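Local coordinates for putative type VI secretion protein (Escherichia coli, PDB 6SKI), which probably acts as a type VI secretion phospholipase effector that is loaded onto the VgrG spike and hydrolyses membrane phospholipids in target cells, at residues A[71-79]-A[517-525]; A[375-386]-A[398-409]. All coordinates share one frame; numbering follows the deposited sequence.

Contact 1. Residues A[71-79]-A[517-525]; sequences NQKDAQSCE and KGNKAFVFP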
loop_
_atom_site.group_PDB
_atom_site.type_symbol
_atom_site.label_atom_id
_atom_site.label_comp_id
_atom_site.label_asym_id
_atom_site.label_seq_id
_atom_site.Cartn_x
_atom_site.Cartn_y
_atom_site.Cartn_z
ATOM N N ASN A 71 -18.375 21.143 18.875
ATOM C CA ASN A 71 -17.560 21.811 19.879
ATOM C C ASN A 71 -16.907 20.786 20.807
ATOM O O ASN A 71 -17.283 19.613 20.842
ATOM C CB ASN A 71 -18.405 22.843 20.635
ATOM C CG ASN A 71 -19.363 22.223 21.640
ATOM O OD1 ASN A 71 -18.975 21.450 22.509
ATOM N ND2 ASN A 71 -20.634 22.573 21.518
ATOM N N GLN A 72 -15.906 21.245 21.562
ATOM C CA GLN A 72 -15.105 20.328 22.369
ATOM C C GLN A 72 -15.933 19.655 23.456
ATOM O O GLN A 72 -15.688 18.494 23.802
ATOM C CB GLN A 72 -13.915 21.062 22.983
ATOM C CG GLN A 72 -12.751 21.222 22.035
ATOM C CD GLN A 72 -11.775 20.070 22.128
ATOM O OE1 GLN A 72 -11.362 19.507 21.116
ATOM N NE2 GLN A 72 -11.404 19.710 23.349
ATOM N N LYS A 73 -16.912 20.367 24.014
ATOM C CA LYS A 73 -17.828 19.730 24.953
ATOM C C LYS A 73 -18.636 18.639 24.264
ATOM O O LYS A 73 -18.771 17.528 24.791
ATOM C CB LYS A 73 -18.754 20.777 25.569
ATOM C CG LYS A 73 -18.459 21.110 27.016
ATOM C CD LYS A 73 -19.673 21.736 27.691
ATOM C CE LYS A 73 -20.934 20.911 27.465
ATOM N NZ LYS A 73 -20.762 19.484 27.854
ATOM N N ASP A 74 -19.156 18.933 23.073
ATOM C CA ASP A 74 -19.906 17.934 22.321
ATOM C C ASP A 74 -19.007 16.792 21.870
ATOM O O ASP A 74 -19.447 15.643 21.799
ATOM C CB ASP A 74 -20.589 18.588 21.123
ATOM C CG ASP A 74 -21.917 19.221 21.485
ATOM O OD1 ASP A 74 -22.376 19.031 22.631
ATOM O OD2 ASP A 74 -22.502 19.910 20.625
ATOM N N ALA A 75 -17.745 17.085 21.564
ATOM C CA ALA A 75 -16.823 16.025 21.172
ATOM C C ALA A 75 -16.518 15.096 22.339
ATOM O O ALA A 75 -16.471 13.869 22.174
ATOM C CB ALA A 75 -15.541 16.635 20.614
ATOM N N GLN A 76 -16.319 15.656 23.534
ATOM C CA GLN A 76 -16.112 14.803 24.696
ATOM C C GLN A 76 -17.374 14.027 25.039
ATOM O O GLN A 76 -17.292 12.882 25.498
ATOM C CB GLN A 76 -15.649 15.634 25.889
ATOM C CG GLN A 76 -15.413 14.813 27.138
ATOM C CD GLN A 76 -14.180 13.947 27.028
ATOM O OE1 GLN A 76 -14.256 12.723 27.113
ATOM N NE2 GLN A 76 -13.031 14.579 26.838
ATOM N N SER A 77 -18.546 14.609 24.785
ATOM C CA SER A 77 -19.782 13.864 24.977
ATOM C C SER A 77 -19.922 12.737 23.965
ATOM O O SER A 77 -20.447 11.676 24.304
ATOM C CB SER A 77 -20.985 14.802 24.892
ATOM O OG SER A 77 -20.835 15.910 25.759
ATOM N N CYS A 78 -19.450 12.940 22.734
ATOM C CA CYS A 78 -19.438 11.860 21.752
ATOM C C CYS A 78 -18.524 10.729 22.198
ATOM O O CYS A 78 -18.879 9.548 22.087
ATOM C CB CYS A 78 -18.988 12.389 20.391
ATOM S SG CYS A 78 -20.156 13.468 19.546
ATOM N N GLU A 79 -17.337 11.077 22.699
ATOM C CA GLU A 79 -16.426 10.057 23.210
ATOM C C GLU A 79 -17.049 9.292 24.370
ATOM O O GLU A 79 -16.955 8.060 24.432
ATOM C CB GLU A 79 -15.108 10.694 23.641
ATOM C CG GLU A 79 -14.121 9.701 24.221
ATOM C CD GLU A 79 -12.684 10.127 24.036
ATOM O OE1 GLU A 79 -12.117 9.858 22.956
ATOM O OE2 GLU A 79 -12.118 10.730 24.970
ATOM N N LYS A 517 -0.183 19.392 26.011
ATOM C CA LYS A 517 -0.603 20.413 26.958
ATOM C C LYS A 517 -1.749 19.950 27.847
ATOM O O LYS A 517 -2.352 20.772 28.543
ATOM C CB LYS A 517 -1.005 21.687 26.214
ATOM C CG LYS A 517 0.136 22.359 25.470
ATOM C CD LYS A 517 0.993 23.192 26.404
ATOM C CE LYS A 517 2.464 23.077 26.050
ATOM N NZ LYS A 517 3.314 23.900 26.949
ATOM N N GLY A 518 -2.068 18.659 27.833
ATOM C CA GLY A 518 -3.143 18.123 28.637
ATOM C C GLY A 518 -4.517 18.199 28.011
ATOM O O GLY A 518 -5.464 17.630 28.568
ATOM N N ASN A 519 -4.659 18.876 26.877
ATOM C CA ASN A 519 -5.936 18.935 26.187
ATOM C C ASN A 519 -6.116 17.708 25.302
ATOM O O ASN A 519 -5.188 16.929 25.075
ATOM C CB ASN A 519 -6.033 20.195 25.333
ATOM C CG ASN A 519 -5.194 20.107 24.077
ATOM O OD1 ASN A 519 -4.114 19.522 24.084
ATOM N ND2 ASN A 519 -5.693 20.676 22.987
ATOM N N LYS A 520 -7.334 17.543 24.798
ATOM C CA LYS A 520 -7.644 16.500 23.834
ATOM C C LYS A 520 -8.255 17.132 22.593
ATOM O O LYS A 520 -9.207 17.910 22.692
ATOM C CB LYS A 520 -8.592 15.460 24.430
ATOM C CG LYS A 520 -7.881 14.215 24.928
ATOM C CD LYS A 520 -8.860 13.108 25.271
ATOM C CE LYS A 520 -9.947 13.605 26.199
ATOM N NZ LYS A 520 -10.745 12.479 26.753
ATOM N N ALA A 521 -7.701 16.799 21.434
ATOM C CA ALA A 521 -8.229 17.209 20.146
ATOM C C ALA A 521 -8.937 16.021 19.517
ATOM O O ALA A 521 -8.421 14.902 19.536
ATOM C CB ALA A 521 -7.119 17.711 19.221
ATOM N N PHE A 522 -10.111 16.272 18.950
ATOM C CA PHE A 522 -11.033 15.218 18.556
ATOM C C PHE A 522 -11.184 15.186 17.044
ATOM O O PHE A 522 -11.386 16.226 16.411
ATOM C CB PHE A 522 -12.387 15.421 19.230
ATOM C CG PHE A 522 -12.381 15.091 20.690
ATOM C CD1 PHE A 522 -12.306 16.091 21.639
ATOM C CD2 PHE A 522 -12.453 13.779 21.115
ATOM C CE1 PHE A 522 -12.296 15.789 22.978
ATOM C CE2 PHE A 522 -12.447 13.474 22.455
ATOM C CZ PHE A 522 -12.368 14.480 23.386
ATOM N N VAL A 523 -11.085 13.989 16.477
ATOM C CA VAL A 523 -11.186 13.763 15.042
ATOM C C VAL A 523 -12.195 12.652 14.801
ATOM O O VAL A 523 -12.355 11.756 15.635
ATOM C CB VAL A 523 -9.816 13.401 14.431
ATOM C CG1 VAL A 523 -9.272 12.140 15.069
ATOM C CG2 VAL A 523 -9.910 13.248 12.928
ATOM N N PHE A 524 -12.898 12.728 13.682
ATOM C CA PHE A 524 -13.627 11.572 13.189
ATOM C C PHE A 524 -12.785 10.931 12.093
ATOM O O PHE A 524 -12.892 11.317 10.923
ATOM C CB PHE A 524 -15.005 11.975 12.670
ATOM C CG PHE A 524 -15.892 12.565 13.723
ATOM C CD1 PHE A 524 -16.555 11.754 14.623
ATOM C CD2 PHE A 524 -16.050 13.934 13.822
ATOM C CE1 PHE A 524 -17.367 12.297 15.591
ATOM C CE2 PHE A 524 -16.859 14.479 14.789
ATOM C CZ PHE A 524 -17.518 13.660 15.674
ATOM N N PRO A 525 -11.937 9.956 12.431
ATOM C CA PRO A 525 -10.955 9.476 11.450
ATOM C C PRO A 525 -11.579 8.732 10.292
ATOM O O PRO A 525 -11.072 8.816 9.167
ATOM C CB PRO A 525 -10.062 8.549 12.287
ATOM C CG PRO A 525 -10.329 8.944 13.702
ATOM C CD PRO A 525 -11.781 9.259 13.713
#

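Contact 2. Residues A[375-386]-A[398-409]; sequences GKLTTKIRSIGV and QKQVGAAVFFER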
loop_
_atom_site.group_PDB
_atom_site.type_symbol
_atom_site.label_atom_id
_atom_site.label_comp_id
_atom_site.label_asym_id
_atom_site.label_seq_id
_atom_site.Cartn_x
_atom_site.Cartn_y
_atom_site.Cartn_z
ATOM N N GLY A 375 -26.224 -7.005 10.774
ATOM C CA GLY A 375 -26.051 -6.454 12.100
ATOM C C GLY A 375 -27.329 -5.740 12.475
ATOM O O GLY A 375 -28.275 -5.675 11.689
ATOM N N LYS A 376 -27.362 -5.209 13.691
ATOM C CA LYS A 376 -28.528 -4.489 14.183
ATOM C C LYS A 376 -28.269 -2.989 14.096
ATOM O O LYS A 376 -27.244 -2.496 14.581
ATOM C CB LYS A 376 -28.880 -4.921 15.608
ATOM C CG LYS A 376 -27.817 -4.660 16.658
ATOM C CD LYS A 376 -28.335 -4.968 18.054
ATOM C CE LYS A 376 -29.687 -4.322 18.299
ATOM N NZ LYS A 376 -29.782 -3.720 19.657
ATOM N N LEU A 377 -29.182 -2.281 13.437
ATOM C CA LEU A 377 -29.129 -0.832 13.299
ATOM C C LEU A 377 -30.174 -0.215 14.219
ATOM O O LEU A 377 -31.364 -0.527 14.112
ATOM C CB LEU A 377 -29.369 -0.415 11.849
ATOM C CG LEU A 377 -29.085 1.043 11.502
ATOM C CD1 LEU A 377 -27.609 1.336 11.643
ATOM C CD2 LEU A 377 -29.561 1.353 10.100
ATOM N N THR A 378 -29.730 0.661 15.115
ATOM C CA THR A 378 -30.583 1.219 16.150
ATOM C C THR A 378 -30.264 2.702 16.270
ATOM O O THR A 378 -29.255 3.173 15.751
ATOM C CB THR A 378 -30.358 0.482 17.482
ATOM O OG1 THR A 378 -30.518 -0.925 17.273
ATOM C CG2 THR A 378 -31.360 0.912 18.540
ATOM N N THR A 379 -31.150 3.452 16.917
ATOM C CA THR A 379 -30.825 4.787 17.399
ATOM C C THR A 379 -30.567 4.693 18.894
ATOM O O THR A 379 -31.439 4.258 19.654
ATOM C CB THR A 379 -31.937 5.795 17.114
ATOM O OG1 THR A 379 -32.900 5.748 18.172
ATOM C CG2 THR A 379 -32.614 5.500 15.801
ATOM N N LYS A 380 -29.373 5.092 19.309
ATOM C CA LYS A 380 -28.959 5.015 20.698
ATOM C C LYS A 380 -29.076 6.387 21.339
ATOM O O LYS A 380 -28.666 7.397 20.749
ATOM C CB LYS A 380 -27.530 4.487 20.813
ATOM C CG LYS A 380 -27.404 3.030 20.430
ATOM C CD LYS A 380 -27.266 2.145 21.643
ATOM C CE LYS A 380 -27.234 0.686 21.248
ATOM N NZ LYS A 380 -28.090 -0.145 22.134
ATOM N N ILE A 381 -29.646 6.411 22.542
ATOM C CA ILE A 381 -29.916 7.631 23.288
ATOM C C ILE A 381 -29.056 7.633 24.542
ATOM O O ILE A 381 -28.967 6.622 25.248
ATOM C CB ILE A 381 -31.403 7.751 23.658
ATOM C CG1 ILE A 381 -32.285 7.521 22.435
ATOM C CG2 ILE A 381 -31.689 9.112 24.258
ATOM C CD1 ILE A 381 -33.754 7.523 22.759
ATOM N N ARG A 382 -28.422 8.766 24.810
ATOM C CA ARG A 382 -27.705 9.027 26.046
ATOM C C ARG A 382 -28.417 10.157 26.770
ATOM O O ARG A 382 -28.780 11.157 26.150
ATOM C CB ARG A 382 -26.256 9.414 25.755
ATOM C CG ARG A 382 -25.370 9.523 26.969
ATOM C CD ARG A 382 -23.921 9.582 26.547
ATOM N NE ARG A 382 -23.055 10.099 27.600
ATOM C CZ ARG A 382 -22.684 11.368 27.696
ATOM N NH1 ARG A 382 -23.109 12.251 26.806
ATOM N NH2 ARG A 382 -21.889 11.757 28.682
ATOM N N SER A 383 -28.644 9.993 28.068
ATOM C CA SER A 383 -29.217 11.051 28.888
ATOM C C SER A 383 -28.382 11.197 30.149
ATOM O O SER A 383 -28.260 10.247 30.927
ATOM C CB SER A 383 -30.674 10.752 29.236
ATOM O OG SER A 383 -30.835 9.403 29.636
ATOM N N ILE A 384 -27.807 12.378 30.345
ATOM C CA ILE A 384 -27.097 12.692 31.577
ATOM C C ILE A 384 -27.746 13.916 32.209
ATOM O O ILE A 384 -28.536 14.617 31.585
ATOM C CB ILE A 384 -25.590 12.918 31.351
ATOM C CG1 ILE A 384 -25.358 13.999 30.300
ATOM C CG2 ILE A 384 -24.915 11.628 30.941
ATOM C CD1 ILE A 384 -23.983 14.615 30.369
ATOM N N GLY A 385 -27.410 14.158 33.472
ATOM C CA GLY A 385 -27.890 15.347 34.143
ATOM C C GLY A 385 -27.009 16.546 33.853
ATOM O O GLY A 385 -25.807 16.427 33.632
ATOM N N VAL A 386 -27.621 17.727 33.854
ATOM C CA VAL A 386 -26.917 18.973 33.582
ATOM C C VAL A 386 -26.945 19.802 34.855
ATOM O O VAL A 386 -28.024 20.137 35.361
ATOM C CB VAL A 386 -27.543 19.742 32.409
ATOM C CG1 VAL A 386 -27.203 21.219 32.497
ATOM C CG2 VAL A 386 -27.073 19.165 31.089
ATOM N N GLN A 398 -32.502 19.824 34.515
ATOM C CA GLN A 398 -32.139 19.756 33.110
ATOM C C GLN A 398 -31.299 18.519 32.822
ATOM O O GLN A 398 -30.518 18.059 33.660
ATOM C CB GLN A 398 -31.379 21.012 32.676
ATOM C CG GLN A 398 -32.262 22.238 32.546
ATOM C CD GLN A 398 -31.811 23.169 31.447
ATOM O OE1 GLN A 398 -30.641 23.541 31.373
ATOM N NE2 GLN A 398 -32.739 23.552 30.579
ATOM N N LYS A 399 -31.447 18.010 31.605
ATOM C CA LYS A 399 -30.720 16.835 31.153
ATOM C C LYS A 399 -30.111 17.130 29.794
ATOM O O LYS A 399 -30.692 17.855 28.985
ATOM C CB LYS A 399 -31.640 15.608 31.051
ATOM C CG LYS A 399 -32.554 15.634 29.833
ATOM C CD LYS A 399 -33.872 14.928 30.063
ATOM C CE LYS A 399 -33.678 13.517 30.568
ATOM N NZ LYS A 399 -34.962 12.766 30.551
ATOM N N GLN A 400 -28.937 16.573 29.546
ATOM C CA GLN A 400 -28.368 16.553 28.209
ATOM C C GLN A 400 -28.757 15.234 27.561
ATOM O O GLN A 400 -28.417 14.161 28.073
ATOM C CB GLN A 400 -26.849 16.715 28.231
ATOM C CG GLN A 400 -26.276 17.085 26.873
ATOM C CD GLN A 400 -24.788 16.852 26.777
ATOM O OE1 GLN A 400 -24.254 15.927 27.386
ATOM N NE2 GLN A 400 -24.107 17.688 26.005
ATOM N N VAL A 401 -29.486 15.321 26.453
ATOM C CA VAL A 401 -29.919 14.166 25.683
ATOM C C VAL A 401 -29.156 14.180 24.368
ATOM O O VAL A 401 -29.208 15.163 23.619
ATOM C CB VAL A 401 -31.434 14.180 25.438
ATOM C CG1 VAL A 401 -31.794 13.244 24.302
ATOM C CG2 VAL A 401 -32.173 13.794 26.698
ATOM N N GLY A 402 -28.434 13.108 24.106
ATOM C CA GLY A 402 -27.752 12.917 22.838
ATOM C C GLY A 402 -28.310 11.698 22.135
ATOM O O GLY A 402 -28.711 10.732 22.778
ATOM N N ALA A 403 -28.353 11.761 20.817
ATOM C CA ALA A 403 -28.831 10.654 20.009
ATOM C C ALA A 403 -27.865 10.411 18.865
ATOM O O ALA A 403 -27.264 11.353 18.332
ATOM C CB ALA A 403 -30.235 10.917 19.467
ATOM N N ALA A 404 -27.693 9.139 18.516
ATOM C CA ALA A 404 -26.898 8.765 17.356
ATOM C C ALA A 404 -27.471 7.496 16.746
ATOM O O ALA A 404 -28.341 6.847 17.323
ATOM C CB ALA A 404 -25.427 8.571 17.722
ATOM N N VAL A 405 -26.995 7.158 15.555
ATOM C CA VAL A 405 -27.339 5.895 14.912
ATOM C C VAL A 405 -26.189 4.920 15.116
ATOM O O VAL A 405 -25.051 5.201 14.733
ATOM C CB VAL A 405 -27.642 6.088 13.422
ATOM C CG1 VAL A 405 -28.118 4.787 12.814
ATOM C CG2 VAL A 405 -28.679 7.160 13.243
ATOM N N PHE A 406 -26.486 3.775 15.719
ATOM C CA PHE A 406 -25.493 2.765 16.045
ATOM C C PHE A 406 -25.716 1.512 15.212
ATOM O O PHE A 406 -26.850 1.059 15.037
ATOM C CB PHE A 406 -25.552 2.409 17.529
ATOM C CG PHE A 406 -24.225 2.039 18.114
ATOM C CD1 PHE A 406 -23.205 2.966 18.190
ATOM C CD2 PHE A 406 -24.000 0.767 18.593
ATOM C CE1 PHE A 406 -21.987 2.631 18.732
ATOM C CE2 PHE A 406 -22.782 0.424 19.130
ATOM C CZ PHE A 406 -21.777 1.360 19.202
ATOM N N PHE A 407 -24.624 0.961 14.700
ATOM C CA PHE A 407 -24.618 -0.317 14.011
ATOM C C PHE A 407 -23.783 -1.294 14.822
ATOM O O PHE A 407 -22.632 -0.998 15.159
ATOM C CB PHE A 407 -24.051 -0.175 12.600
ATOM C CG PHE A 407 -24.107 -1.435 11.795
ATOM C CD1 PHE A 407 -25.316 -2.038 11.516
ATOM C CD2 PHE A 407 -22.950 -2.017 11.318
ATOM C CE1 PHE A 407 -25.368 -3.193 10.778
ATOM C CE2 PHE A 407 -22.999 -3.172 10.579
ATOM C CZ PHE A 407 -24.210 -3.760 10.308
ATOM N N GLU A 408 -24.368 -2.444 15.149
ATOM C CA GLU A 408 -23.682 -3.486 15.899
ATOM C C GLU A 408 -23.633 -4.750 15.058
ATOM O O GLU A 408 -24.676 -5.321 14.729
ATOM C CB GLU A 408 -24.379 -3.765 17.230
ATOM C CG GLU A 408 -24.296 -2.637 18.232
ATOM C CD GLU A 408 -25.615 -2.386 18.936
ATOM O OE1 GLU A 408 -25.799 -2.904 20.057
ATOM O OE2 GLU A 408 -26.468 -1.673 18.367
ATOM N N ARG A 409 -22.426 -5.187 14.726
ATOM C CA ARG A 409 -22.207 -6.450 14.042
ATOM C C ARG A 409 -21.019 -7.130 14.696
ATOM O O ARG A 409 -20.040 -6.469 15.046
ATOM C CB ARG A 409 -21.956 -6.253 12.546
ATOM C CG ARG A 409 -21.906 -7.550 11.770
ATOM C CD ARG A 409 -21.987 -7.311 10.280
ATOM N NE ARG A 409 -21.139 -6.207 9.861
ATOM C CZ ARG A 409 -20.646 -6.074 8.637
ATOM N NH1 ARG A 409 -20.921 -6.979 7.711
ATOM N NH2 ARG A 409 -19.879 -5.038 8.341
#

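Contact 1. Residues A[71-79]-A[517-525]
Phe-522 of the strand 521-523 drives its side chain under the first turns of the helix that begins at Gln-72. Its CB lies 3.7 Å from Ala-75 CB, and the same methyl sits against CG and CD1, the latter at 3.4 Å. The ring then runs below the helix backbone: Ala-75 C stands over its centre, and Gln-76 N lies 4.0 Å above the plane, displaced toward the rim. At the far end CZ faces Gln-76 CA. Two polar groups border the ring, Gln-72 OE1 near CD1 and the Glu-79 carboxylate near CE2, its CD lying in the ring plane and its own plane turned 69° from the ring.

The flanks of this apolar centre are polar. Gln-72, bent at chi2 (-91°), swings its amide toward the loop, where NE2 donates to Lys-520 O at 2.9 Å, almost head-on to the carbonyl. Lys-520, bent at chi3, reaches Glu-79 at about a right angle, and its NZ forms a salt bridge with Glu-79 OE2, also at 2.9 Å. Asn-71 caps the helix through OD1, which accepts from Asp-74 N.

Ser-496 of strand 495-497 also touches Phe-522, Lys-520 and Glu-79. This is helix-on-sheet packing, with the N-terminal half of helix 72-85 laid across the small antiparallel pair 495-497/521-523 at 64° to strand 521-523.

Contact 2. Residues A[375-386]-A[398-409]
Lys-376 holds CG between its backbone N and carbonyl carbon (chi1 62°), which sets that methylene 3.6 Å from Glu-408 CB and takes the aliphatic chain obliquely across the glutamate. Phe-407 CG lies anti to the backbone N (chi1 -176°), and the ring thereby extends beside the start of the partner strand, CE1 coming 3.6 Å from Gly-375 CA.

Between these two faces runs a long antiparallel ladder. Reciprocal N-H to O bonds close the pairs Lys-376/Glu-408, Thr-378/Phe-406, Lys-380/Ala-404, Arg-382/Gly-402 and Ile-384/Gln-400, while the pairs between them bring CA-H groups to the carbonyls. On the face bearing Lys-376, Lys-380 presses CG onto Phe-406 CB at 3.5 Å and points its tip toward the Glu-408 carboxylate from the direction opposite to the glutamate. Both lysine NZ atoms stop 4.1 Å from Glu-408 OE1, beyond salt-bridge range. Further along, Ile-384 and Gln-400 lie side by side, CG1 against CB at 3.7 Å. Helix 72-85 packs on this face through Phe-81 and Ile-85, and its Glu-84 takes the salt bridge of Arg-382.

The reverse face is more apolar: Leu-377 CD1 meets Val-405 CG1 at 3.7 Å, and Ile-381 CG2 runs alongside Val-401 CG1 at 4.1 Å. Tyr-352 of helix 350-362 touches Thr-379 and Ile-381 there.

Backbone bonding and aliphatic contact thus hold the two strands together; the lysine methylenes share in this packing, whereas their ammonium groups probably add no more than a diffuse attraction to Glu-408.

Overall arrangement
Following the chain from the N terminus, residues 71-79, on helix 72-85, meet residues 517-525, on strand 521-523, only after 437 intervening residues that include most strands of the large mixed sheet; contact 1 closes this loop. Contact 2 is nested inside: strands 376-386 and 398-409 pair across an eleven-residue connection containing helix 389-394. Strand 398-409 is the middle of a three-stranded antiparallel sheet completed by 328-341. The centres of the two contacts lie about 17 Å apart, and helix 72-85 joins them, packing on the small 495-497/521-523 pair and on the three-stranded sheet. Ser-77 and Asp-74 of residues 71-79 approach Gln-400 of contact 2 by packing alone.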